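Local coordinates for cellulose binding protein (Clavibacter michiganensis subsp. michiganensis, PDB 4L48) that binds cellulose chains and is associated with cell wall loosening, as the expansin part of a longer protein that is probably a cellulase cutting beta-1,4-glucans, at residues A[136-141]-A[168-173]; A[5-10]-A[77-82]. The protein carries 1 engineered substitution. All coordinates share one frame; numbering follows the deposited sequence.

Contact 1 (A[136-141]-A[168-173])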
loop_
_atom_site.group_PDB
_atom_site.type_symbol
_atom_site.label_atom_id
_atom_site.label_comp_id
_atom_site.label_asym_id
_atom_site.label_seq_id
_atom_site.Cartn_x
_atom_site.Cartn_y
_atom_site.Cartn_z
ATOM N N ARG A 136 5.021 -7.765 -9.153
ATOM C CA ARG A 136 4.744 -7.716 -10.581
ATOM C C ARG A 136 3.298 -7.344 -10.898
ATOM O O ARG A 136 2.360 -7.939 -10.368
ATOM C CB ARG A 136 5.085 -9.068 -11.212
ATOM C CG ARG A 136 5.406 -9.015 -12.695
ATOM C CD ARG A 136 5.649 -10.416 -13.235
ATOM N NE ARG A 136 6.483 -11.206 -12.332
ATOM C CZ ARG A 136 6.699 -12.511 -12.461
ATOM N NH1 ARG A 136 7.471 -13.147 -11.589
ATOM N NH2 ARG A 136 6.141 -13.182 -13.458
ATOM N N VAL A 137 3.132 -6.351 -11.766
ATOM C CA VAL A 137 1.818 -5.981 -12.281
ATOM C C VAL A 137 1.892 -5.847 -13.799
ATOM O O VAL A 137 2.658 -5.038 -14.321
ATOM C CB VAL A 137 1.310 -4.659 -11.677
ATOM C CG1 VAL A 137 -0.007 -4.257 -12.323
ATOM C CG2 VAL A 137 1.150 -4.785 -10.168
ATOM N N GLU A 138 1.097 -6.645 -14.503
ATOM C CA GLU A 138 1.165 -6.695 -15.959
ATOM C C GLU A 138 -0.195 -6.462 -16.611
ATOM O O GLU A 138 -1.229 -6.848 -16.067
ATOM C CB GLU A 138 1.720 -8.046 -16.412
ATOM C CG GLU A 138 3.071 -8.397 -15.814
ATOM C CD GLU A 138 3.394 -9.873 -15.941
ATOM O OE1 GLU A 138 2.909 -10.661 -15.103
ATOM O OE2 GLU A 138 4.132 -10.244 -16.878
ATOM N N ILE A 139 -0.180 -5.830 -17.779
ATOM C CA ILE A 139 -1.386 -5.648 -18.577
ATOM C C ILE A 139 -1.273 -6.474 -19.853
ATOM O O ILE A 139 -0.271 -6.393 -20.564
ATOM C CB ILE A 139 -1.607 -4.170 -18.945
ATOM C CG1 ILE A 139 -1.749 -3.319 -17.681
ATOM C CG2 ILE A 139 -2.832 -4.014 -19.835
ATOM C CD1 ILE A 139 -1.959 -1.846 -17.957
ATOM N N GLN A 140 -2.299 -7.271 -20.139
ATOM C CA GLN A 140 -2.274 -8.151 -21.301
ATOM C C GLN A 140 -2.239 -7.367 -22.609
ATOM O O GLN A 140 -3.144 -6.587 -22.904
ATOM C CB GLN A 140 -3.474 -9.098 -21.294
ATOM C CG GLN A 140 -3.410 -10.173 -22.370
ATOM C CD GLN A 140 -4.677 -11.001 -22.446
ATOM O OE1 GLN A 140 -5.780 -10.487 -22.266
ATOM N NE2 GLN A 140 -4.524 -12.292 -22.714
ATOM N N ALA A 141 -1.181 -7.579 -23.385
ATOM C CA ALA A 141 -1.051 -6.963 -24.699
ATOM C C ALA A 141 -1.094 -8.046 -25.768
ATOM O O ALA A 141 -0.070 -8.644 -26.102
ATOM C CB ALA A 141 0.244 -6.175 -24.789
ATOM N N THR A 168 -7.076 -6.657 -18.922
ATOM C CA THR A 168 -6.793 -7.918 -18.251
ATOM C C THR A 168 -5.466 -7.790 -17.515
ATOM O O THR A 168 -4.400 -7.776 -18.132
ATOM C CB THR A 168 -6.721 -9.091 -19.243
ATOM O OG1 THR A 168 -7.980 -9.232 -19.913
ATOM C CG2 THR A 168 -6.395 -10.387 -18.514
ATOM N N VAL A 169 -5.534 -7.689 -16.192
ATOM C CA VAL A 169 -4.347 -7.422 -15.388
ATOM C C VAL A 169 -3.952 -8.605 -14.512
ATOM O O VAL A 169 -4.775 -9.156 -13.782
ATOM C CB VAL A 169 -4.543 -6.173 -14.504
ATOM C CG1 VAL A 169 -3.335 -5.955 -13.603
ATOM C CG2 VAL A 169 -4.794 -4.949 -15.370
ATOM N N LYS A 170 -2.682 -8.993 -14.597
ATOM C CA LYS A 170 -2.142 -10.035 -13.735
ATOM C C LYS A 170 -1.260 -9.410 -12.662
ATOM O O LYS A 170 -0.305 -8.698 -12.969
ATOM C CB LYS A 170 -1.330 -11.044 -14.547
ATOM C CG LYS A 170 -0.925 -12.280 -13.759
ATOM C CD LYS A 170 0.266 -12.983 -14.391
ATOM C CE LYS A 170 0.000 -13.344 -15.842
ATOM N NZ LYS A 170 1.200 -13.946 -16.487
ATOM N N VAL A 171 -1.589 -9.677 -11.403
ATOM C CA VAL A 171 -0.813 -9.161 -10.283
ATOM C C VAL A 171 -0.154 -10.305 -9.519
ATOM O O VAL A 171 -0.816 -11.268 -9.141
ATOM C CB VAL A 171 -1.694 -8.344 -9.316
ATOM C CG1 VAL A 171 -0.860 -7.800 -8.167
ATOM C CG2 VAL A 171 -2.389 -7.214 -10.057
ATOM N N THR A 172 1.153 -10.195 -9.302
ATOM C CA THR A 172 1.901 -11.218 -8.580
ATOM C C THR A 172 2.520 -10.640 -7.313
ATOM O O THR A 172 3.253 -9.653 -7.372
ATOM C CB THR A 172 3.025 -11.811 -9.453
ATOM O OG1 THR A 172 2.475 -12.297 -10.684
ATOM C CG2 THR A 172 3.720 -12.952 -8.722
ATOM N N ASP A 173 2.228 -11.254 -6.169
ATOM C CA ASP A 173 2.764 -10.769 -4.899
ATOM C C ASP A 173 4.193 -11.248 -4.647
ATOM O O ASP A 173 4.801 -11.893 -5.501
ATOM C CB ASP A 173 1.844 -11.128 -3.723
ATOM C CG ASP A 173 1.660 -12.629 -3.542
ATOM O OD1 ASP A 173 2.406 -13.421 -4.156
ATOM O OD2 ASP A 173 0.764 -13.019 -2.763
HETATM O O HOH W 1 2.008 -10.044 -12.493
HETATM O O HOH W 2 -5.596 -6.001 -21.850
#

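Contact 2 (A[5-10]-A[77-82]). Engineered in segment 77-82: Asn78 (natural residue Asp).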
loop_
_atom_site.group_PDB
_atom_site.type_symbol
_atom_site.label_atom_id
_atom_site.label_comp_id
_atom_site.label_asym_id
_atom_site.label_seq_id
_atom_site.Cartn_x
_atom_site.Cartn_y
_atom_site.Cartn_z
ATOM N N GLY A 5 13.142 -0.589 17.234
ATOM C CA GLY A 5 13.384 0.818 16.977
ATOM C C GLY A 5 12.625 1.769 17.880
ATOM O O GLY A 5 12.405 1.490 19.059
ATOM N N ARG A 6 12.229 2.905 17.317
ATOM C CA ARG A 6 11.524 3.938 18.066
ATOM C C ARG A 6 10.425 4.559 17.213
ATOM O O ARG A 6 10.377 4.352 16.000
ATOM C CB ARG A 6 12.500 5.018 18.530
ATOM C CG ARG A 6 13.227 5.711 17.391
ATOM C CD ARG A 6 14.090 6.850 17.898
ATOM N NE ARG A 6 14.647 7.635 16.802
ATOM C CZ ARG A 6 15.027 8.902 16.912
ATOM N NH1 ARG A 6 14.903 9.533 18.073
ATOM N NH2 ARG A 6 15.524 9.543 15.863
ATOM N N ALA A 7 9.544 5.328 17.845
ATOM C CA ALA A 7 8.414 5.907 17.132
ATOM C C ALA A 7 8.109 7.346 17.534
ATOM O O ALA A 7 8.086 7.684 18.718
ATOM C CB ALA A 7 7.178 5.036 17.310
ATOM N N THR A 8 7.882 8.185 16.529
ATOM C CA THR A 8 7.366 9.530 16.738
ATOM C C THR A 8 5.955 9.581 16.168
ATOM O O THR A 8 5.444 8.570 15.686
ATOM C CB THR A 8 8.244 10.591 16.054
ATOM O OG1 THR A 8 8.535 10.181 14.713
ATOM C CG2 THR A 8 9.549 10.770 16.814
ATOM N N HIS A 9 5.318 10.747 16.219
ATOM C CA HIS A 9 3.951 10.863 15.724
ATOM C C HIS A 9 3.733 12.026 14.757
ATOM O O HIS A 9 4.398 13.058 14.843
ATOM C CB HIS A 9 2.949 10.926 16.884
ATOM C CG HIS A 9 3.242 12.001 17.884
ATOM N ND1 HIS A 9 3.151 13.344 17.585
ATOM C CD2 HIS A 9 3.616 11.930 19.183
ATOM C CE1 HIS A 9 3.460 14.054 18.654
ATOM N NE2 HIS A 9 3.746 13.220 19.639
ATOM N N TYR A 10 2.797 11.836 13.831
ATOM C CA TYR A 10 2.414 12.869 12.876
ATOM C C TYR A 10 1.001 12.573 12.378
ATOM O O TYR A 10 0.390 11.589 12.791
ATOM C CB TYR A 10 3.401 12.920 11.708
ATOM C CG TYR A 10 3.067 11.987 10.564
ATOM C CD1 TYR A 10 2.668 12.487 9.330
ATOM C CD2 TYR A 10 3.143 10.609 10.718
ATOM C CE1 TYR A 10 2.359 11.643 8.282
ATOM C CE2 TYR A 10 2.834 9.757 9.673
ATOM C CZ TYR A 10 2.443 10.279 8.460
ATOM O OH TYR A 10 2.136 9.434 7.421
ATOM N N LEU A 77 9.712 4.575 13.118
ATOM C CA LEU A 77 8.401 4.692 12.495
ATOM C C LEU A 77 7.754 6.025 12.842
ATOM O O LEU A 77 7.836 6.488 13.979
ATOM C CB LEU A 77 7.487 3.554 12.949
ATOM C CG LEU A 77 7.871 2.129 12.552
ATOM C CD1 LEU A 77 6.802 1.153 13.016
ATOM C CD2 LEU A 77 8.078 2.028 11.051
ATOM N N ASN A 78 7.110 6.641 11.857
ATOM C CA ASN A 78 6.321 7.837 12.107
ATOM C C ASN A 78 4.849 7.456 12.191
ATOM O O ASN A 78 4.141 7.447 11.187
ATOM C CB ASN A 78 6.554 8.879 11.012
ATOM C CG ASN A 78 6.573 10.297 11.552
ATOM O OD1 ASN A 78 6.726 10.514 12.754
ATOM N ND2 ASN A 78 6.421 11.271 10.663
ATOM N N LEU A 79 4.401 7.122 13.397
ATOM C CA LEU A 79 3.038 6.650 13.611
ATOM C C LEU A 79 2.021 7.779 13.512
ATOM O O LEU A 79 2.353 8.947 13.714
ATOM C CB LEU A 79 2.913 5.990 14.986
ATOM C CG LEU A 79 3.700 4.710 15.264
ATOM C CD1 LEU A 79 3.615 4.359 16.740
ATOM C CD2 LEU A 79 3.177 3.562 14.417
ATOM N N SER A 80 0.780 7.422 13.200
ATOM C CA SER A 80 -0.320 8.367 13.301
ATOM C C SER A 80 -0.508 8.696 14.774
ATOM O O SER A 80 -0.123 7.909 15.641
ATOM C CB SER A 80 -1.602 7.770 12.722
ATOM O OG SER A 80 -2.002 6.618 13.442
ATOM N N GLU A 81 -1.089 9.856 15.060
ATOM C CA GLU A 81 -1.274 10.289 16.442
ATOM C C GLU A 81 -2.155 9.321 17.228
ATOM O O GLU A 81 -1.938 9.099 18.419
ATOM C CB GLU A 81 -1.855 11.704 16.492
ATOM C CG GLU A 81 -0.924 12.772 15.941
ATOM C CD GLU A 81 -1.508 14.166 16.054
ATOM O OE1 GLU A 81 -2.698 14.284 16.414
ATOM O OE2 GLU A 81 -0.776 15.143 15.785
ATOM N N GLU A 82 -3.140 8.741 16.549
ATOM C CA GLU A 82 -4.047 7.789 17.178
ATOM C C GLU A 82 -3.330 6.489 17.530
ATOM O O GLU A 82 -3.563 5.909 18.590
ATOM C CB GLU A 82 -5.246 7.499 16.267
ATOM C CG GLU A 82 -6.168 8.689 16.032
ATOM C CD GLU A 82 -5.662 9.636 14.955
ATOM O OE1 GLU A 82 -4.530 9.443 14.465
ATOM O OE2 GLU A 82 -6.405 10.574 14.595
HETATM O O HOH W 3 1.674 14.839 15.441
#

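Contact 1 (A[136-141]-A[168-173])
Val137 and Val169 meet through their CG1 methyls, 3.9 Å apart, on the inward face of an antiparallel strand pair in the immunoglobulin-like beta-sandwich of the expansin C-terminal domain. On the same face Val137 CG2 lies 4.1 Å from Val171 CG1, and Ile139 packs its CG1 against Val169 CG2. Five backbone hydrogen bonds join the strands, among them Thr172 N to Arg136 O at 2.8 Å.

The other face is polar. Glu138 and Lys170 extend alongside each other from the sheet. The stretched first half of the Lys170 chain (chi1 -171°, chi2 -159°) brings CD to 3.6 Å from Glu138 OE1; the salt bridge between Lys170 NZ and Glu138 OE1 is long at 4.0 Å. Thr172 OG1 lies over one face of the Arg136 guanidinium. One water ties the two strands together here: it is hydrogen-bonded to Glu138 OE1 at 2.8 Å, to Lys170 O at 2.7 Å and to Thr172 OG1 at 2.9 Å.

Further out, strands 144-150 and 178-184 flank the pair, so that both strands are interior to their sheet. Leu125 and Val127 of strand 124-128 meet the apolar face, whereas the ring of Trp145 forms a cation-pi contact with Lys170 NZ.

Contact 2 (A[5-10]-A[77-82])
The double-psi beta-barrel domain of this expansin places segment 5-10 of its first strand parallel to strand 77-80, which leads directly into helix 81-87. Four backbone hydrogen bonds zip the two together: Leu77 N to Arg6 O, Thr8 N to Leu77 O, Leu79 N to Thr8 O, and Tyr10 N to Leu79 O, the last at 2.9 Å.

Side chains alternate between two faces. Towards the barrel interior, Ala7 CB rests against Leu79 CD1 at 3.7 Å, and residues of strands 34-38 and 95-101 close around this apolar layer. The opposite face is polar and centres on Asn78, an engineered residue that replaces a natural aspartate. Thr8 OG1 sits between its own backbone N and carbonyl carbon (chi1 47°), a position from which it donates a hydrogen bond of 2.7 Å to Asn78 OD1, arriving 34° out of the amide carbonyl plane. The same hydroxyl is also hydrogen-bonded to His76 NE2, so two partners fix it.

The Asn78 amide lies nearly parallel to the Tyr10 ring, the planes 10° apart, with ND2 3.3 Å from Tyr10 CD2. The backbone oxygen Asn78 O meets the edge of that ring, 3.1 Å from Tyr10 CE2, close to its plane; the ring is thus approached by both the side chain and the main chain of one residue.

Beside the start of the helix, a water joins His9 ND1, 3.0 Å away, to Glu81 OE2, while the His9 ring stacks on Phe90. Ser80 is the N-cap of helix 81-87: its OG is hydrogen-bonded to Ala83 N and also to Arg32 O. The Tyr10 side chain is about 9 Å from a bound beta-D-glucopyranose, too far for direct contact. The parallel pairing is consistent with the double-psi barrel of the expansin N-terminal domain.

The two contacts illustrate how a two-domain binding protein keeps its sheets separate. Contact 2 closes before contact 1 opens along the chain: 5-10 and 77-82 belong to the mixed six-stranded sheet of the barrel domain, whereas 136-141 and 168-173 are neighbouring strands of one antiparallel sheet in the C-terminal sandwich. Their centres are 34 Å apart and their nearest atoms about 21 Å, on opposite sides of the chain's centre, and they share no strand. Both domains contribute to binding of the cellohexaose, including Asn22 from the first and Trp121, Trp122 and Tyr153 from the second, so residues of both domains line the glycan pocket.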